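Local coordinates for 4-oxalmesaconate hydratase (Pseudomonas putida, PDB 5CGZ), which catalyses the zinc-dependent hydration of 4-carboxy-2-hydroxymuconate (the oxalomesaconate enol) to 4-carboxy-4-hydroxy-2-oxoadipate, the third step of gallate degradation, at residues H10-V15 / Q187-Q192; K181-I186 / H194-Y199; E65-A70 / V78-I83. One frame throughout, in Å; residues are numbered along the deposited sequence. Where two conformers were deposited one is given.

Contact 1 of 3, residues H10-V15 / Q187-Q192; sequences HSADFV and QCMAGQ. With ZN (zinc ion), chain C.
M189 carries the loop's half of this contact, laying the end of its thioether on A12, in the turn leading into helix 13-27, and on V15 within it. Its sulfur SD sits 3.8 Å from A12 CB, while the terminal methyl CE comes within 4.0 Å of V15 CG2. Bends at chi2 (-65°) and chi3 (97°) turn the sulfur toward A12 and lay the methyl against V15. V15 meets it tip to tip, and its other methyl, CG1, lies 4.1 Å from M189 CG. All three residues are buried, with W16 also against M189 and A70 against V15.

On either side of M189 in sequence the loop is looser: Q187 before it and A190 after it are exposed. It leaves through a type II turn from M189 to Q192, closed by Q192 N to M189 O at 3.2 Å, with G191 at positive phi. On the helix side, D13 points away from the loop and binds the zinc ion through OD1 at 2.0 Å, as H10 does through ND1 at 2.1 Å. E44, H123 and a water complete the site, and R17 forms a salt bridge with D13 OD2. The interface is wholly apolar: M189 packs beside the metal-binding turn without being a ligand, so the loop is held here by shape and burial rather than by directional bonds.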
loop_
_atom_site.group_PDB
_atom_site.type_symbol
_atom_site.label_atom_id
_atom_site.label_comp_id
_atom_site.label_asym_id
_atom_site.label_seq_id
_atom_site.Cartn_x
_atom_site.Cartn_y
_atom_site.Cartn_z
ATOM N N HIS A 10 18.713 -2.012 -21.111
ATOM C CA HIS A 10 20.106 -1.884 -21.502
ATOM C C HIS A 10 20.604 -3.279 -21.840
ATOM O O HIS A 10 20.080 -4.260 -21.318
ATOM C CB HIS A 10 20.912 -1.254 -20.370
ATOM C CG HIS A 10 20.255 -0.043 -19.778
ATOM N ND1 HIS A 10 19.742 -0.021 -18.496
ATOM C CD2 HIS A 10 19.995 1.177 -20.307
ATOM C CE1 HIS A 10 19.216 1.168 -18.255
ATOM N NE2 HIS A 10 19.353 1.913 -19.340
ATOM N N SER A 11 21.619 -3.373 -22.687
ATOM C CA SER A 11 22.028 -4.668 -23.227
ATOM C C SER A 11 22.451 -5.691 -22.162
ATOM O O SER A 11 22.231 -6.877 -22.351
ATOM C CB SER A 11 23.158 -4.479 -24.256
ATOM O OG SER A 11 24.262 -3.776 -23.712
ATOM N N ALA A 12 23.018 -5.254 -21.037
ATOM C CA ALA A 12 23.495 -6.212 -20.028
ATOM C C ALA A 12 22.389 -6.773 -19.119
ATOM O O ALA A 12 22.544 -7.833 -18.502
ATOM C CB ALA A 12 24.583 -5.572 -19.170
ATOM N N ASP A 13 21.272 -6.068 -19.040
ATOM C CA ASP A 13 20.246 -6.424 -18.074
ATOM C C ASP A 13 19.710 -7.844 -18.218
ATOM O O ASP A 13 19.498 -8.517 -17.213
ATOM C CB ASP A 13 19.100 -5.422 -18.153
ATOM C CG ASP A 13 19.419 -4.139 -17.417
ATOM O OD1 ASP A 13 19.373 -3.056 -18.035
ATOM O OD2 ASP A 13 19.718 -4.228 -16.206
ATOM N N PHE A 14 19.493 -8.317 -19.442
ATOM C CA PHE A 14 18.910 -9.644 -19.586
ATOM C C PHE A 14 19.881 -10.706 -19.079
ATOM O O PHE A 14 19.460 -11.790 -18.689
ATOM C CB PHE A 14 18.485 -9.932 -21.045
ATOM C CG PHE A 14 19.632 -10.218 -21.992
ATOM C CD1 PHE A 14 20.256 -9.188 -22.685
ATOM C CD2 PHE A 14 20.049 -11.523 -22.224
ATOM C CE1 PHE A 14 21.302 -9.453 -23.576
ATOM C CE2 PHE A 14 21.095 -11.801 -23.113
ATOM C CZ PHE A 14 21.724 -10.762 -23.790
ATOM N N VAL A 15 21.174 -10.390 -19.057
ATOM C CA VAL A 15 22.160 -11.359 -18.584
ATOM C C VAL A 15 22.109 -11.478 -17.056
ATOM O O VAL A 15 21.969 -12.575 -16.531
ATOM C CB VAL A 15 23.600 -10.994 -19.045
ATOM C CG1 VAL A 15 24.619 -11.972 -18.461
ATOM C CG2 VAL A 15 23.681 -10.996 -20.567
ATOM N N GLN A 187 30.028 -14.005 -17.358
ATOM C CA GLN A 187 31.446 -13.741 -17.580
ATOM C C GLN A 187 31.730 -13.011 -18.898
ATOM O O GLN A 187 32.821 -12.488 -19.089
ATOM C CB GLN A 187 32.234 -15.048 -17.519
ATOM C CG GLN A 187 32.374 -15.569 -16.096
ATOM C CD GLN A 187 33.222 -16.813 -16.000
ATOM O OE1 GLN A 187 34.202 -16.842 -15.261
ATOM N NE2 GLN A 187 32.839 -17.857 -16.726
ATOM N N CYS A 188 30.751 -12.958 -19.795
ATOM C CA CYS A 188 30.880 -12.127 -20.989
ATOM C C CYS A 188 30.805 -10.639 -20.654
ATOM O O CYS A 188 31.196 -9.803 -21.460
ATOM C CB CYS A 188 29.798 -12.461 -22.016
ATOM S SG CYS A 188 29.892 -14.112 -22.678
ATOM N N MET A 189 30.287 -10.310 -19.473
ATOM C CA MET A 189 30.197 -8.914 -19.049
ATOM C C MET A 189 31.571 -8.473 -18.554
ATOM O O MET A 189 31.825 -8.384 -17.343
ATOM C CB MET A 189 29.134 -8.718 -17.960
ATOM C CG MET A 189 27.760 -9.305 -18.298
ATOM S SD MET A 189 26.936 -8.517 -19.701
ATOM C CE MET A 189 27.364 -9.619 -21.033
ATOM N N ALA A 190 32.449 -8.215 -19.518
ATOM C CA ALA A 190 33.852 -7.902 -19.270
ATOM C C ALA A 190 34.069 -6.787 -18.250
ATOM O O ALA A 190 33.443 -5.726 -18.323
ATOM C CB ALA A 190 34.531 -7.536 -20.584
ATOM N N GLY A 191 34.974 -7.046 -17.309
ATOM C CA GLY A 191 35.383 -6.055 -16.330
ATOM C C GLY A 191 34.399 -5.801 -15.197
ATOM O O GLY A 191 34.593 -4.874 -14.404
ATOM N N GLN A 192 33.354 -6.620 -15.093
ATOM C CA GLN A 192 32.313 -6.363 -14.101
ATOM C C GLN A 192 32.215 -7.471 -13.052
ATOM O O GLN A 192 31.126 -7.824 -12.590
ATOM C CB GLN A 192 30.979 -6.141 -14.817
ATOM C CG GLN A 192 31.085 -5.023 -15.856
ATOM C CD GLN A 192 29.778 -4.708 -16.567
ATOM O OE1 GLN A 192 28.794 -4.291 -15.943
ATOM N NE2 GLN A 192 29.767 -4.884 -17.892
HETATM ZN ZN ZN C . 19.847 -1.423 -16.989
HETATM O O HOH W 1 21.414 -2.056 -15.157
#

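Contact 2 of 3, residues K181-I186 / H194-Y199; sequences KKYAAI and HLWEYY
I186 and W196 interlock where two consecutive helices, 179-186 and 193-212, fold back on each other as a helical hairpin. The short segments run nearly antiparallel, at 159°, with their axes 10.6 Å apart, and large side chains bridge that separation. The main bump is the branch methyl of I186: CG2 presses onto one face of the indole, 3.5 Å from W196 CD1. The two side chains slide past each other in opposite directions; the methyl sits over the five-membered ring near its junction with CB, while the indole extends back beside the end of the first helix. There I186 O lies 3.2 Å from W196 NE1, but the angle is too poor for a hydrogen bond; NE1 is instead bonded to M189 O in the connecting loop.

Y183 borders the same hollow. With its CG anti to the backbone N (chi1 -173°), the Y183 side chain crosses that of W196 at about a right angle, with OH 3.9 Å from W196 CE3. Were W196 replaced by an alanine, I186 CG2 and Y183 OH would probably lose the surface they rest on, and M189 O would be likely to lose its indole N-H partner. Further along, I186 CD1 rests more loosely against Y199 CB, at 4.3 Å, while the tyrosine ring leads off toward W16 and its hydroxyl bonds to R17 and H160. W16 also touches I186 and W196, placing the hairpin against helix 13-27. K182 extends alongside, forming a salt bridge with E226, and its NZ donates to a water 2.9 Å away that in turn donates to Y199 O at 2.8 Å.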
loop_
_atom_site.group_PDB
_atom_site.type_symbol
_atom_site.label_atom_id
_atom_site.label_comp_id
_atom_site.label_asym_id
_atom_site.label_seq_id
_atom_site.Cartn_x
_atom_site.Cartn_y
_atom_site.Cartn_z
ATOM N N LYS A 181 25.467 -22.166 -17.436
ATOM C CA LYS A 181 25.217 -21.323 -18.597
ATOM C C LYS A 181 25.024 -19.869 -18.177
ATOM O O LYS A 181 25.615 -18.971 -18.776
ATOM C CB LYS A 181 23.999 -21.824 -19.381
ATOM C CG LYS A 181 24.286 -23.053 -20.224
ATOM C CD LYS A 181 23.036 -23.541 -20.942
ATOM C CE LYS A 181 23.362 -24.667 -21.925
ATOM N NZ LYS A 181 22.125 -25.150 -22.611
ATOM N N LYS A 182 24.215 -19.622 -17.141
ATOM C CA LYS A 182 24.002 -18.236 -16.737
ATOM C C LYS A 182 25.325 -17.603 -16.327
ATOM O O LYS A 182 25.617 -16.458 -16.679
ATOM C CB LYS A 182 22.993 -18.100 -15.589
ATOM C CG LYS A 182 22.891 -16.644 -15.103
ATOM C CD LYS A 182 21.750 -16.388 -14.122
ATOM C CE LYS A 182 21.574 -14.873 -13.925
ATOM N NZ LYS A 182 20.383 -14.519 -13.090
ATOM N N TYR A 183 26.133 -18.352 -15.592
ATOM C CA TYR A 183 27.395 -17.800 -15.113
ATOM C C TYR A 183 28.398 -17.575 -16.251
ATOM O O TYR A 183 29.155 -16.600 -16.242
ATOM C CB TYR A 183 28.016 -18.703 -14.044
ATOM C CG TYR A 183 29.230 -18.059 -13.419
ATOM C CD1 TYR A 183 29.100 -16.915 -12.636
ATOM C CD2 TYR A 183 30.508 -18.565 -13.643
ATOM C CE1 TYR A 183 30.207 -16.303 -12.072
ATOM C CE2 TYR A 183 31.625 -17.955 -13.084
ATOM C CZ TYR A 183 31.465 -16.825 -12.306
ATOM O OH TYR A 183 32.562 -16.220 -11.752
ATOM N N ALA A 184 28.409 -18.476 -17.230
ATOM C CA ALA A 184 29.256 -18.276 -18.404
ATOM C C ALA A 184 28.811 -17.035 -19.173
ATOM O O ALA A 184 29.640 -16.267 -19.659
ATOM C CB ALA A 184 29.232 -19.506 -19.307
ATOM N N ALA A 185 27.501 -16.823 -19.271
ATOM C CA ALA A 185 27.002 -15.605 -19.912
ATOM C C ALA A 185 27.414 -14.376 -19.100
ATOM O O ALA A 185 27.809 -13.348 -19.649
ATOM C CB ALA A 185 25.488 -15.660 -20.068
ATOM N N ILE A 186 27.314 -14.493 -17.780
ATOM C CA ILE A 186 27.714 -13.414 -16.884
ATOM C C ILE A 186 29.175 -13.012 -17.119
ATOM O O ILE A 186 29.521 -11.826 -17.107
ATOM C CB ILE A 186 27.489 -13.828 -15.407
ATOM C CG1 ILE A 186 26.049 -13.506 -14.991
ATOM C CG2 ILE A 186 28.470 -13.136 -14.473
ATOM C CD1 ILE A 186 25.732 -13.915 -13.571
ATOM N N HIS A 194 32.615 -7.611 -9.893
ATOM C CA HIS A 194 31.843 -7.333 -8.678
ATOM C C HIS A 194 30.377 -7.671 -8.886
ATOM O O HIS A 194 29.723 -8.191 -7.983
ATOM C CB HIS A 194 31.979 -5.869 -8.245
ATOM C CG HIS A 194 33.293 -5.553 -7.593
ATOM N ND1 HIS A 194 33.669 -4.276 -7.259
ATOM C CD2 HIS A 194 34.312 -6.366 -7.222
ATOM C CE1 HIS A 194 34.874 -4.307 -6.702
ATOM N NE2 HIS A 194 35.282 -5.559 -6.670
ATOM N N LEU A 195 29.865 -7.376 -10.078
ATOM C CA LEU A 195 28.498 -7.736 -10.413
ATOM C C LEU A 195 28.357 -9.242 -10.646
ATOM O O LEU A 195 27.297 -9.803 -10.360
ATOM C CB LEU A 195 28.011 -6.958 -11.634
ATOM C CG LEU A 195 27.749 -5.473 -11.377
ATOM C CD1 LEU A 195 27.100 -4.834 -12.600
ATOM C CD2 LEU A 195 26.882 -5.264 -10.125
ATOM N N TRP A 196 29.406 -9.899 -11.155
ATOM C CA TRP A 196 29.379 -11.359 -11.279
ATOM C C TRP A 196 29.087 -11.953 -9.916
ATOM O O TRP A 196 28.245 -12.841 -9.769
ATOM C CB TRP A 196 30.706 -11.941 -11.778
ATOM C CG TRP A 196 31.225 -11.438 -13.085
ATOM C CD1 TRP A 196 30.667 -10.495 -13.894
ATOM C CD2 TRP A 196 32.429 -11.865 -13.734
ATOM N NE1 TRP A 196 31.454 -10.303 -15.011
ATOM C CE2 TRP A 196 32.539 -11.135 -14.935
ATOM C CE3 TRP A 196 33.428 -12.797 -13.413
ATOM C CZ2 TRP A 196 33.607 -11.305 -15.818
ATOM C CZ3 TRP A 196 34.488 -12.967 -14.296
ATOM C CH2 TRP A 196 34.569 -12.223 -15.480
ATOM N N GLU A 197 29.814 -11.453 -8.921
ATOM C CA GLU A 197 29.702 -11.929 -7.548
ATOM C C GLU A 197 28.362 -11.561 -6.926
ATOM O O GLU A 197 27.765 -12.369 -6.223
ATOM C CB GLU A 197 30.840 -11.362 -6.696
ATOM C CG GLU A 197 32.196 -11.943 -7.042
ATOM C CD GLU A 197 33.346 -10.974 -6.790
ATOM O OE1 GLU A 197 33.183 -10.015 -5.999
ATOM O OE2 GLU A 197 34.419 -11.174 -7.397
ATOM N N TYR A 198 27.897 -10.342 -7.187
ATOM C CA TYR A 198 26.620 -9.893 -6.653
ATOM C C TYR A 198 25.487 -10.792 -7.149
ATOM O O TYR A 198 24.651 -11.233 -6.364
ATOM C CB TYR A 198 26.366 -8.443 -7.050
ATOM C CG TYR A 198 25.135 -7.806 -6.437
ATOM C CD1 TYR A 198 23.893 -7.874 -7.072
ATOM C CD2 TYR A 198 25.220 -7.104 -5.236
ATOM C CE1 TYR A 198 22.754 -7.266 -6.512
ATOM C CE2 TYR A 198 24.098 -6.499 -4.669
ATOM C CZ TYR A 198 22.870 -6.576 -5.310
ATOM O OH TYR A 198 21.768 -5.962 -4.737
ATOM N N TYR A 199 25.456 -11.080 -8.447
ATOM C CA TYR A 199 24.318 -11.817 -8.986
ATOM C C TYR A 199 24.454 -13.314 -8.758
ATOM O O TYR A 199 23.456 -14.032 -8.761
ATOM C CB TYR A 199 24.105 -11.456 -10.462
ATOM C CG TYR A 199 23.424 -10.119 -10.494
ATOM C CD1 TYR A 199 22.068 -10.017 -10.205
ATOM C CD2 TYR A 199 24.143 -8.948 -10.700
ATOM C CE1 TYR A 199 21.435 -8.788 -10.167
ATOM C CE2 TYR A 199 23.513 -7.708 -10.668
ATOM C CZ TYR A 199 22.158 -7.639 -10.397
ATOM O OH TYR A 199 21.520 -6.424 -10.356
HETATM O O HOH W 2 21.166 -14.218 -10.357
#

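Contact 3 of 3, residues E65-A70 / V78-I83; sequences EEAMAA and VEFFDI
F80 puts the end of its ring between A67 and M68 of the helix, and each takes a different part of it. A67 CB lies at the edge of the ring, in its plane, 3.7 Å from F80 CE1 and almost as near CZ. M68 comes in on the CE2 side: its methyl CE is 3.7 Å from F80 CE2, approaching obliquely, and CG follows at 4.0 Å from the same carbon. The methionine chain is extended beyond CG (chi2 170°, chi3 168°), which carries the methyl from a helix position at the surface obliquely across to the CE2 corner of the ring.

The setting is the Rossmann-like sheet. Helix 56-74 is the main helix of the beta-alpha-beta crossover connection between the parallel strands 31-36 and 76-80, and its segment 65-70 runs nearly antiparallel (162°) to strand residues 78-80. V78 and F80, two residues apart, both point toward the helix, whereas E79 between them points away and pairs with R104. V78 adds a looser touch, its CG1 4.2 Å from M68 CG. A67 also meets F14 of helix 13-27, and the ring of F80 meets that of F39.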
loop_
_atom_site.group_PDB
_atom_site.type_symbol
_atom_site.label_atom_id
_atom_site.label_comp_id
_atom_site.label_asym_id
_atom_site.label_seq_id
_atom_site.Cartn_x
_atom_site.Cartn_y
_atom_site.Cartn_z
ATOM N N GLU A 65 28.738 -6.706 -28.766
ATOM C CA GLU A 65 29.468 -7.960 -28.898
ATOM C C GLU A 65 29.294 -8.823 -27.650
ATOM O O GLU A 65 29.152 -10.041 -27.743
ATOM C CB GLU A 65 30.951 -7.698 -29.166
ATOM C CG GLU A 65 31.606 -8.740 -30.067
ATOM C CD GLU A 65 31.009 -8.766 -31.471
ATOM O OE1 GLU A 65 31.076 -9.828 -32.126
ATOM O OE2 GLU A 65 30.476 -7.728 -31.920
ATOM N N GLU A 66 29.299 -8.186 -26.482
ATOM C CA GLU A 66 29.065 -8.903 -25.233
ATOM C C GLU A 66 27.687 -9.551 -25.209
ATOM O O GLU A 66 27.553 -10.721 -24.853
ATOM C CB GLU A 66 29.214 -7.960 -24.044
ATOM C CG GLU A 66 30.640 -7.514 -23.799
ATOM C CD GLU A 66 30.743 -6.541 -22.641
ATOM O OE1 GLU A 66 29.689 -6.015 -22.209
ATOM O OE2 GLU A 66 31.880 -6.310 -22.167
ATOM N N ALA A 67 26.670 -8.789 -25.608
ATOM C CA ALA A 67 25.295 -9.273 -25.580
ATOM C C ALA A 67 25.111 -10.445 -26.536
ATOM O O ALA A 67 24.467 -11.445 -26.199
ATOM C CB ALA A 67 24.327 -8.152 -25.923
ATOM N N MET A 68 25.691 -10.329 -27.727
ATOM C CA MET A 68 25.604 -11.409 -28.705
ATOM C C MET A 68 26.302 -12.664 -28.204
ATOM O O MET A 68 25.803 -13.768 -28.405
ATOM C CB MET A 68 26.191 -10.974 -30.039
ATOM C CG MET A 68 25.248 -10.100 -30.842
ATOM S SD MET A 68 26.087 -9.377 -32.261
ATOM C CE MET A 68 24.683 -8.735 -33.180
ATOM N N ALA A 69 27.442 -12.494 -27.538
ATOM C CA ALA A 69 28.154 -13.639 -26.972
ATOM C C ALA A 69 27.324 -14.298 -25.867
ATOM O O ALA A 69 27.202 -15.521 -25.815
ATOM C CB ALA A 69 29.522 -13.212 -26.437
ATOM N N ALA A 70 26.741 -13.482 -24.991
ATOM C CA ALA A 70 25.914 -14.005 -23.900
ATOM C C ALA A 70 24.680 -14.724 -24.441
ATOM O O ALA A 70 24.328 -15.817 -23.979
ATOM C CB ALA A 70 25.498 -12.878 -22.951
ATOM N N VAL A 78 18.858 -12.316 -30.251
ATOM C CA VAL A 78 18.824 -10.971 -29.679
ATOM C C VAL A 78 18.815 -9.904 -30.773
ATOM O O VAL A 78 19.483 -10.047 -31.798
ATOM C CB VAL A 78 20.022 -10.736 -28.733
ATOM C CG1 VAL A 78 21.331 -10.958 -29.470
ATOM C CG2 VAL A 78 19.964 -9.330 -28.121
ATOM N N GLU A 79 18.030 -8.851 -30.571
ATOM C CA GLU A 79 18.064 -7.713 -31.481
ATOM C C GLU A 79 18.212 -6.430 -30.680
ATOM O O GLU A 79 17.918 -6.400 -29.479
ATOM C CB GLU A 79 16.814 -7.668 -32.366
ATOM C CG GLU A 79 15.545 -7.255 -31.658
ATOM C CD GLU A 79 14.330 -7.307 -32.570
ATOM O OE1 GLU A 79 13.527 -8.263 -32.455
ATOM O OE2 GLU A 79 14.171 -6.391 -33.401
ATOM N N PHE A 80 18.668 -5.375 -31.350
ATOM C CA PHE A 80 19.019 -4.125 -30.688
ATOM C C PHE A 80 18.270 -2.935 -31.288
ATOM O O PHE A 80 18.507 -2.582 -32.437
ATOM C CB PHE A 80 20.535 -3.911 -30.782
ATOM C CG PHE A 80 21.331 -5.069 -30.251
ATOM C CD1 PHE A 80 21.612 -5.169 -28.895
ATOM C CD2 PHE A 80 21.777 -6.070 -31.101
ATOM C CE1 PHE A 80 22.335 -6.239 -28.396
ATOM C CE2 PHE A 80 22.503 -7.142 -30.608
ATOM C CZ PHE A 80 22.781 -7.226 -29.252
ATOM N N PHE A 81 17.362 -2.322 -30.529
ATOM C CA PHE A 81 16.622 -1.177 -31.052
ATOM C C PHE A 81 17.497 0.070 -31.108
ATOM O O PHE A 81 17.207 0.992 -31.867
ATOM C CB PHE A 81 15.375 -0.867 -30.212
ATOM C CG PHE A 81 14.184 -1.722 -30.533
ATOM C CD1 PHE A 81 14.329 -2.924 -31.210
ATOM C CD2 PHE A 81 12.910 -1.317 -30.154
ATOM C CE1 PHE A 81 13.222 -3.712 -31.497
ATOM C CE2 PHE A 81 11.804 -2.095 -30.437
ATOM C CZ PHE A 81 11.960 -3.300 -31.107
ATOM N N ASP A 82 18.535 0.110 -30.276
ATOM C CA ASP A 82 19.449 1.251 -30.218
ATOM C C ASP A 82 18.750 2.611 -30.096
ATOM O O ASP A 82 18.992 3.506 -30.914
ATOM C CB ASP A 82 20.352 1.248 -31.460
ATOM C CG ASP A 82 21.504 2.248 -31.357
ATOM O OD1 ASP A 82 21.923 2.591 -30.230
ATOM O OD2 ASP A 82 21.991 2.698 -32.411
ATOM N N ILE A 83 17.904 2.791 -29.081
ATOM C CA ILE A 83 17.204 4.069 -28.938
ATOM C C ILE A 83 17.867 5.018 -27.933
ATOM O O ILE A 83 17.396 6.141 -27.744
ATOM C CB ILE A 83 15.724 3.882 -28.523
ATOM C CG1 ILE A 83 15.622 3.257 -27.123
ATOM C CG2 ILE A 83 14.967 3.054 -29.576
ATOM C CD1 ILE A 83 14.171 3.107 -26.625
#

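In the fold
Following the chain from the N terminus, contact 1 opens at residues 10-15, just after the first strand. Contact 3 then opens and closes within that long excursion, joining helix 56-74 to edge strand 76-80. Contact 2 opens at 181-186, before 187-192 returns to close contact 1, and closes afterwards at 194-199; contacts 1 and 2 therefore cross, whereas contact 3 precedes contact 2 in series. Helix 56-74 links all three: A70 touches V15 of contact 1 and A185 of contact 2. Together they tie the Rossmann-like sheet edge, the zinc-bearing turn and the hairpin of helices 179-186 and 193-212 to one another, with centres of contacts 2 and 3 about 17 Å apart.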